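Local atomic coordinates of acyl-CoA synthetase (AMP-forming)/AMP-acid ligase II-like protein (Dyadobacter fermentans, PDB entry 4GS5), a protein that probably activates medium-chain fatty acids with ATP and joins them to coenzyme A. Residues A[31-34]-A[40-43]; A[63-68]-A[92-97]. One frame throughout, in Å; residues are numbered along the deposited sequence.

Contact 1: residues A[31-34]-A[40-43]. With EDO (1,2-ethanediol), chain U.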
HETATM    1  N   MSE A  31      20.183 -18.499   2.417  1.00 42.16           N
HETATM    2  CA  MSE A  31      20.490 -19.068   1.106  1.00 50.86           C
HETATM    3  C   MSE A  31      20.892 -20.539   1.182  1.00 56.42           C
HETATM    4  O   MSE A  31      20.416 -21.368   0.393  1.00 45.35           O
HETATM    5  CB  MSE A  31      21.561 -18.246   0.402  1.00 50.75           C
HETATM    6  CG  MSE A  31      21.068 -16.864   0.044  1.00 48.13           C
HETATM    7 SE   MSE A  31      22.493 -15.720  -0.566  0.57 48.67          SE
HETATM    8  CE  MSE A  31      22.625 -16.374  -2.400  1.00 45.91           C
ATOM      9  N   GLU A  32      21.763 -20.860   2.137  1.00 54.86           N
ATOM     10  CA  GLU A  32      22.163 -22.242   2.330  1.00 56.64           C
ATOM     11  C   GLU A  32      20.915 -23.091   2.540  1.00 56.95           C
ATOM     12  O   GLU A  32      20.778 -24.156   1.942  1.00 50.48           O
ATOM     13  CB  GLU A  32      23.120 -22.358   3.513  1.00 63.43           C
ATOM     14  CG  GLU A  32      24.529 -21.864   3.195  1.00 72.64           C
ATOM     15  CD  GLU A  32      25.361 -22.887   2.416  1.00 82.20           C
ATOM     16  OE1 GLU A  32      25.892 -23.831   3.053  1.00 88.27           O
ATOM     17  OE2 GLU A  32      25.486 -22.744   1.174  1.00 79.88           O
ATOM     18  N   LYS A  33      19.985 -22.608   3.361  1.00 55.96           N
ATOM     19  CA  LYS A  33      18.760 -23.363   3.614  1.00 54.95           C
ATOM     20  C   LYS A  33      17.887 -23.495   2.356  1.00 51.53           C
ATOM     21  O   LYS A  33      17.352 -24.575   2.071  1.00 51.80           O
ATOM     22  CB  LYS A  33      17.954 -22.768   4.781  1.00 53.02           C
ATOM     23  CG  LYS A  33      16.780 -23.653   5.187  1.00 54.52           C
ATOM     24  CD  LYS A  33      15.933 -23.075   6.316  1.00 58.78           C
ATOM     25  CE  LYS A  33      14.750 -24.008   6.598  1.00 62.15           C
ATOM     26  NZ  LYS A  33      13.769 -23.471   7.583  1.00 60.89           N
ATOM     27  N   TRP A  34      17.746 -22.406   1.603  1.00 45.95           N
ATOM     28  CA  TRP A  34      16.981 -22.462   0.362  1.00 46.87           C
ATOM     29  C   TRP A  34      17.533 -23.539  -0.577  1.00 49.45           C
ATOM     30  O   TRP A  34      16.796 -24.419  -1.035  1.00 49.70           O
ATOM     31  CB  TRP A  34      16.971 -21.108  -0.350  1.00 44.69           C
ATOM     32  CG  TRP A  34      16.163 -21.132  -1.616  1.00 44.03           C
ATOM     33  CD1 TRP A  34      16.620 -21.374  -2.876  1.00 44.79           C
ATOM     34  CD2 TRP A  34      14.755 -20.918  -1.733  1.00 43.07           C
ATOM     35  NE1 TRP A  34      15.584 -21.324  -3.773  1.00 41.76           N
ATOM     36  CE2 TRP A  34      14.429 -21.046  -3.098  1.00 45.10           C
ATOM     37  CE3 TRP A  34      13.739 -20.632  -0.816  1.00 43.55           C
ATOM     38  CZ2 TRP A  34      13.122 -20.890  -3.570  1.00 43.62           C
ATOM     39  CZ3 TRP A  34      12.444 -20.479  -1.285  1.00 43.16           C
ATOM     40  CH2 TRP A  34      12.147 -20.601  -2.650  1.00 39.49           C
ATOM     41  N   GLU A  40       9.749 -25.366   3.856  1.00 47.97           N
ATOM     42  CA  GLU A  40       9.177 -24.171   4.477  1.00 48.25           C
ATOM     43  C   GLU A  40      10.196 -23.362   5.278  1.00 42.98           C
ATOM     44  O   GLU A  40      11.289 -23.840   5.575  1.00 44.30           O
ATOM     45  CB  GLU A  40       7.912 -24.489   5.292  1.00 48.31           C
ATOM     46  CG  GLU A  40       8.099 -25.268   6.582  1.00 52.26           C
ATOM     47  CD  GLU A  40       6.829 -25.270   7.431  1.00 54.18           C
ATOM     48  OE1 GLU A  40       5.796 -25.788   6.951  1.00 57.99           O
ATOM     49  OE2 GLU A  40       6.851 -24.743   8.567  1.00 51.96           O
ATOM     50  N   PHE A  41       9.828 -22.124   5.591  1.00 42.81           N
ATOM     51  CA  PHE A  41      10.745 -21.154   6.168  1.00 40.96           C
ATOM     52  C   PHE A  41      10.034 -20.298   7.195  1.00 45.15           C
ATOM     53  O   PHE A  41       8.903 -19.863   6.985  1.00 48.08           O
ATOM     54  CB  PHE A  41      11.343 -20.250   5.082  1.00 35.52           C
ATOM     55  CG  PHE A  41      12.020 -21.009   3.980  1.00 40.56           C
ATOM     56  CD1 PHE A  41      13.390 -21.209   3.997  1.00 40.72           C
ATOM     57  CD2 PHE A  41      11.281 -21.543   2.935  1.00 41.50           C
ATOM     58  CE1 PHE A  41      14.015 -21.929   2.991  1.00 42.22           C
ATOM     59  CE2 PHE A  41      11.900 -22.268   1.929  1.00 42.16           C
ATOM     60  CZ  PHE A  41      13.269 -22.462   1.958  1.00 41.00           C
ATOM     61  N   VAL A  42      10.718 -20.070   8.307  1.00 45.80           N
ATOM     62  CA  VAL A  42      10.274 -19.130   9.322  1.00 49.34           C
ATOM     63  C   VAL A  42      11.044 -17.828   9.136  1.00 48.21           C
ATOM     64  O   VAL A  42      12.227 -17.756   9.476  1.00 56.52           O
ATOM     65  CB  VAL A  42      10.535 -19.674  10.754  1.00 45.81           C
ATOM     66  CG1 VAL A  42      10.050 -18.677  11.784  1.00 46.36           C
ATOM     67  CG2 VAL A  42       9.844 -21.020  10.946  1.00 46.03           C
ATOM     68  N   LEU A  43      10.383 -16.816   8.574  1.00 37.94           N
ATOM     69  CA  LEU A  43      10.986 -15.500   8.419  1.00 43.78           C
ATOM     70  C   LEU A  43      10.354 -14.510   9.422  1.00 48.05           C
ATOM     71  O   LEU A  43       9.574 -14.909  10.291  1.00 50.25           O
ATOM     72  CB  LEU A  43      10.830 -15.005   6.984  1.00 47.82           C
ATOM     73  CG  LEU A  43      11.062 -16.073   5.910  1.00 53.92           C
ATOM     74  CD1 LEU A  43      11.162 -15.441   4.524  1.00 50.99           C
ATOM     75  CD2 LEU A  43      12.303 -16.914   6.216  1.00 61.28           C
TER
HETATM   76  C1  EDO U 420      14.323 -19.979   7.551  1.00 45.82           C
HETATM   77  O1  EDO U 420      13.553 -20.771   8.477  1.00 46.41           O
HETATM   78  C2  EDO U 420      15.403 -19.222   8.310  1.00 39.05           C
HETATM   79  O2  EDO U 420      16.534 -18.997   7.480  1.00 25.56           O
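W34 and F41 bring two aromatic rings together between helix 22-36 and strand 40-46. The planes are near parallel, tilted by 24°, but slid apart. The centroid of the six-membered ring of W34 lies 5.3 Å from that of F41, and the rings barely overlap. The touch is made by CE3 of W34 and CZ of F41, 3.4 Å apart. CG of W34 stands anti to the backbone N (chi1 -179°), which turns CE3 and CZ3 of its six-membered ring to the phenyl ring. R59 makes a cation-pi contact with W34 and hydrogen-bonds its carbonyl. F30 meets the F41 ring.

The aliphatic part of K33 is a second apolar contact. Its extended chain slides past F41, and CD of K33 lies 3.9 Å from CD1 of F41. With an alanine here instead of F41, the CE3 side of W34 and the methylenes of K33 are likely to lose their common neighbour.

The polar contact lies at the end of the same lysine. NZ of K33 donates to O of E40 at 3.2 Å, in the carbonyl plane and on a lone pair, with a C=O...N angle of 142°. NZ of K33 also gives a 2.9 Å bond to O1 of an ethanediol, probably from the crystallisation liquor. The backbone N of V42 also reaches that O1.

F41 and L43 pair through their backbones with V57 and I55 of strand 52-58. The helix thus packs on the first strand of an antiparallel beta hairpin whose turn carries the TSGSTG sequence, the phosphate-binding loop in adenylate-forming relatives.

Contact 2: residues A[63-68]-A[92-97]. With EDO (1,2-ethanediol), chain X.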
ATOM      1  N   ALA A  63       8.821 -19.321  -4.246  1.00 38.62           N
ATOM      2  CA  ALA A  63       9.200 -19.575  -5.630  1.00 37.59           C
ATOM      3  C   ALA A  63       8.203 -18.942  -6.612  1.00 37.13           C
ATOM      4  O   ALA A  63       8.592 -18.409  -7.647  1.00 38.59           O
ATOM      5  CB  ALA A  63       9.334 -21.087  -5.892  1.00 38.63           C
ATOM      6  N   ALA A  64       6.919 -19.032  -6.288  1.00 35.06           N
ATOM      7  CA  ALA A  64       5.874 -18.466  -7.126  1.00 37.95           C
ATOM      8  C   ALA A  64       6.021 -16.953  -7.182  1.00 32.64           C
ATOM      9  O   ALA A  64       5.927 -16.352  -8.246  1.00 30.45           O
ATOM     10  CB  ALA A  64       4.504 -18.843  -6.595  1.00 40.15           C
ATOM     11  N   SER A  65       6.288 -16.353  -6.028  1.00 34.47           N
ATOM     12  CA  SER A  65       6.432 -14.907  -5.906  1.00 33.10           C
ATOM     13  C   SER A  65       7.620 -14.375  -6.717  1.00 31.75           C
ATOM     14  O   SER A  65       7.486 -13.417  -7.483  1.00 30.73           O
ATOM     15  CB  SER A  65       6.556 -14.534  -4.428  1.00 34.89           C
ATOM     16  OG  SER A  65       6.680 -13.150  -4.256  1.00 35.84           O
ATOM     17  N   ALA A  66       8.780 -14.999  -6.532  1.00 27.62           N
ATOM     18  CA  ALA A  66       9.966 -14.717  -7.335  1.00 28.18           C
ATOM     19  C   ALA A  66       9.702 -14.838  -8.830  1.00 27.91           C
ATOM     20  O   ALA A  66      10.088 -13.957  -9.592  1.00 29.45           O
ATOM     21  CB  ALA A  66      11.113 -15.667  -6.945  1.00 27.41           C
ATOM     22  N   ALA A  67       9.099 -15.945  -9.262  1.00 27.15           N
ATOM     23  CA  ALA A  67       8.779 -16.104 -10.686  1.00 31.14           C
ATOM     24  C   ALA A  67       7.925 -14.965 -11.276  1.00 32.24           C
ATOM     25  O   ALA A  67       8.143 -14.559 -12.420  1.00 30.30           O
ATOM     26  CB  ALA A  67       8.137 -17.474 -10.972  1.00 32.89           C
HETATM   27  N   MSE A  68       6.976 -14.441 -10.500  1.00 34.16           N
HETATM   28  CA  MSE A  68       6.099 -13.366 -10.977  1.00 32.11           C
HETATM   29  C   MSE A  68       6.894 -12.110 -11.241  1.00 30.83           C
HETATM   30  O   MSE A  68       6.702 -11.427 -12.247  1.00 26.75           O
HETATM   31  CB  MSE A  68       5.036 -13.026  -9.937  1.00 32.01           C
HETATM   32  CG  MSE A  68       3.989 -14.095  -9.730  1.00 38.07           C
HETATM   33 SE   MSE A  68       2.595 -13.382  -8.584  0.45 40.13          SE
HETATM   34  CE  MSE A  68       3.704 -12.655  -7.164  1.00 50.61           C
ATOM     35  N   GLY A  92      13.740  -8.038   2.498  1.00 45.54           N
ATOM     36  CA  GLY A  92      15.097  -8.299   2.065  1.00 42.59           C
ATOM     37  C   GLY A  92      15.294  -9.734   1.631  1.00 40.67           C
ATOM     38  O   GLY A  92      15.927  -9.994   0.613  1.00 42.34           O
ATOM     39  N   LEU A  93      14.776 -10.679   2.411  1.00 38.86           N
ATOM     40  CA  LEU A  93      14.894 -12.087   2.044  1.00 39.90           C
ATOM     41  C   LEU A  93      14.293 -12.379   0.657  1.00 38.09           C
ATOM     42  O   LEU A  93      14.809 -13.215  -0.073  1.00 37.25           O
ATOM     43  CB  LEU A  93      14.290 -12.985   3.126  1.00 42.38           C
ATOM     44  CG  LEU A  93      15.034 -12.862   4.464  1.00 40.28           C
ATOM     45  CD1 LEU A  93      14.448 -13.795   5.506  1.00 51.27           C
ATOM     46  CD2 LEU A  93      16.507 -13.164   4.245  1.00 44.49           C
HETATM   47  N   MSE A  94      13.225 -11.682   0.271  1.00 37.47           N
HETATM   48  CA  MSE A  94      12.666 -11.915  -1.065  1.00 35.55           C
HETATM   49  C   MSE A  94      13.654 -11.564  -2.188  1.00 31.48           C
HETATM   50  O   MSE A  94      13.628 -12.164  -3.264  1.00 29.14           O
HETATM   51  CB  MSE A  94      11.313 -11.218  -1.267  1.00 37.02           C
HETATM   52  CG  MSE A  94      10.128 -12.016  -0.718  1.00 46.05           C
HETATM   53 SE   MSE A  94       9.761 -13.711  -1.665  0.52 55.94          SE
HETATM   54  CE  MSE A  94      10.442 -13.261  -3.420  1.00 43.51           C
HETATM   55  N   MSE A  95      14.541 -10.606  -1.945  1.00 31.07           N
HETATM   56  CA  MSE A  95      15.539 -10.279  -2.961  1.00 31.14           C
HETATM   57  C   MSE A  95      16.487 -11.462  -3.174  1.00 35.81           C
HETATM   58  O   MSE A  95      16.951 -11.708  -4.305  1.00 29.97           O
HETATM   59  CB  MSE A  95      16.322  -9.022  -2.571  1.00 29.58           C
HETATM   60  CG  MSE A  95      15.513  -7.740  -2.666  1.00 28.12           C
HETATM   61 SE   MSE A  95      14.984  -7.380  -4.501  0.47 27.96          SE
HETATM   62  CE  MSE A  95      16.739  -7.083  -5.276  1.00 31.53           C
ATOM     63  N   LEU A  96      16.766 -12.201  -2.092  1.00 33.16           N
ATOM     64  CA  LEU A  96      17.644 -13.377  -2.171  1.00 33.81           C
ATOM     65  C   LEU A  96      16.988 -14.516  -2.937  1.00 35.45           C
ATOM     66  O   LEU A  96      17.624 -15.172  -3.760  1.00 36.26           O
ATOM     67  CB  LEU A  96      18.021 -13.869  -0.771  1.00 40.73           C
ATOM     68  CG  LEU A  96      18.649 -12.826   0.158  1.00 38.05           C
ATOM     69  CD1 LEU A  96      19.021 -13.478   1.479  1.00 42.50           C
ATOM     70  CD2 LEU A  96      19.868 -12.203  -0.504  1.00 34.32           C
ATOM     71  N   VAL A  97      15.711 -14.753  -2.644  1.00 36.08           N
ATOM     72  CA  VAL A  97      14.928 -15.774  -3.329  1.00 35.95           C
ATOM     73  C   VAL A  97      14.865 -15.509  -4.824  1.00 33.13           C
ATOM     74  O   VAL A  97      15.134 -16.408  -5.631  1.00 34.54           O
ATOM     75  CB  VAL A  97      13.488 -15.858  -2.767  1.00 37.62           C
ATOM     76  CG1 VAL A  97      12.623 -16.765  -3.645  1.00 32.45           C
ATOM     77  CG2 VAL A  97      13.518 -16.364  -1.323  1.00 41.40           C
TER
HETATM   78  C1  EDO X 423       4.556 -16.330 -13.986  1.00 54.42           C
HETATM   79  O1  EDO X 423       5.952 -16.166 -14.244  1.00 57.32           O
HETATM   80  C2  EDO X 423       4.328 -16.183 -12.490  1.00 53.13           C
HETATM   81  O2  EDO X 423       2.938 -16.352 -12.173  1.00 53.82           O
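A66 meets two side chains of helix 90-102. CB of A66 lies 3.8 Å from CG1 of V97. This is also where the backbones come nearest, and the CA atoms of A66 and V97 are 6.5 Å apart. CG1 is the V97 branch anti to the backbone N (chi1 171°), and it alone of the two methyls touches A66.

M94, a selenomethionine, makes the other approach. CE of M94 lies 3.9 Å from the backbone N of A66 and 4.3 Å from CB of A66. CE of M94 is also 3.9 Å from OG of S65. SE of M94 stands a little further off, 4.1 Å from OG of S65. The M94 chain bends at chi2 (-67°) and again at chi3, and this brings its end to the 63-68 helix although its first bond does not aim there.

The axes of segments 63-68 and 92-97 cross steeply, at -76°, and are 9.7 Å apart at their closest. This is consistent with the few residues that meet. Alanine at position 66 presents one methyl to the crossing, while the longer M94 reaches across beside it.

Further out, L62 of helix 59-72 touches both M94 and V97. W34 and F30 of helix 22-36 pack on V97 from another helix. R98 and E101 continue the contact of helix 90-102 with A66. S65 also touches S186 and V224, which lie in loops. Its carbonyl accepts a hydrogen bond from the T69 side chain.

All four touching residues are buried, and methyl groups do most of the work. The chemistry implies that shape and apolar burial join these two helices here, without a polar bond between the segments.

From the N terminus, the chain passes through helix 22-36, turns, and enters strand 40-46. Contact 1 closes that short loop, with five residues between its segments. Strand 52-58 and helix 59-72 follow. Contact 2 then closes a longer loop of 23 residues, through strand 80-83 to helix 90-102. The two loops come in series, so they neither nest nor cross. They still touch in space, and the centres of contact 1 and contact 2 are about 12 Å apart. CH2 of W34 lies 3.9 Å from N of A63, and L43 packs on L93. Together they tie the hairpin and three helices into one packed region on the same side of the chain's centre.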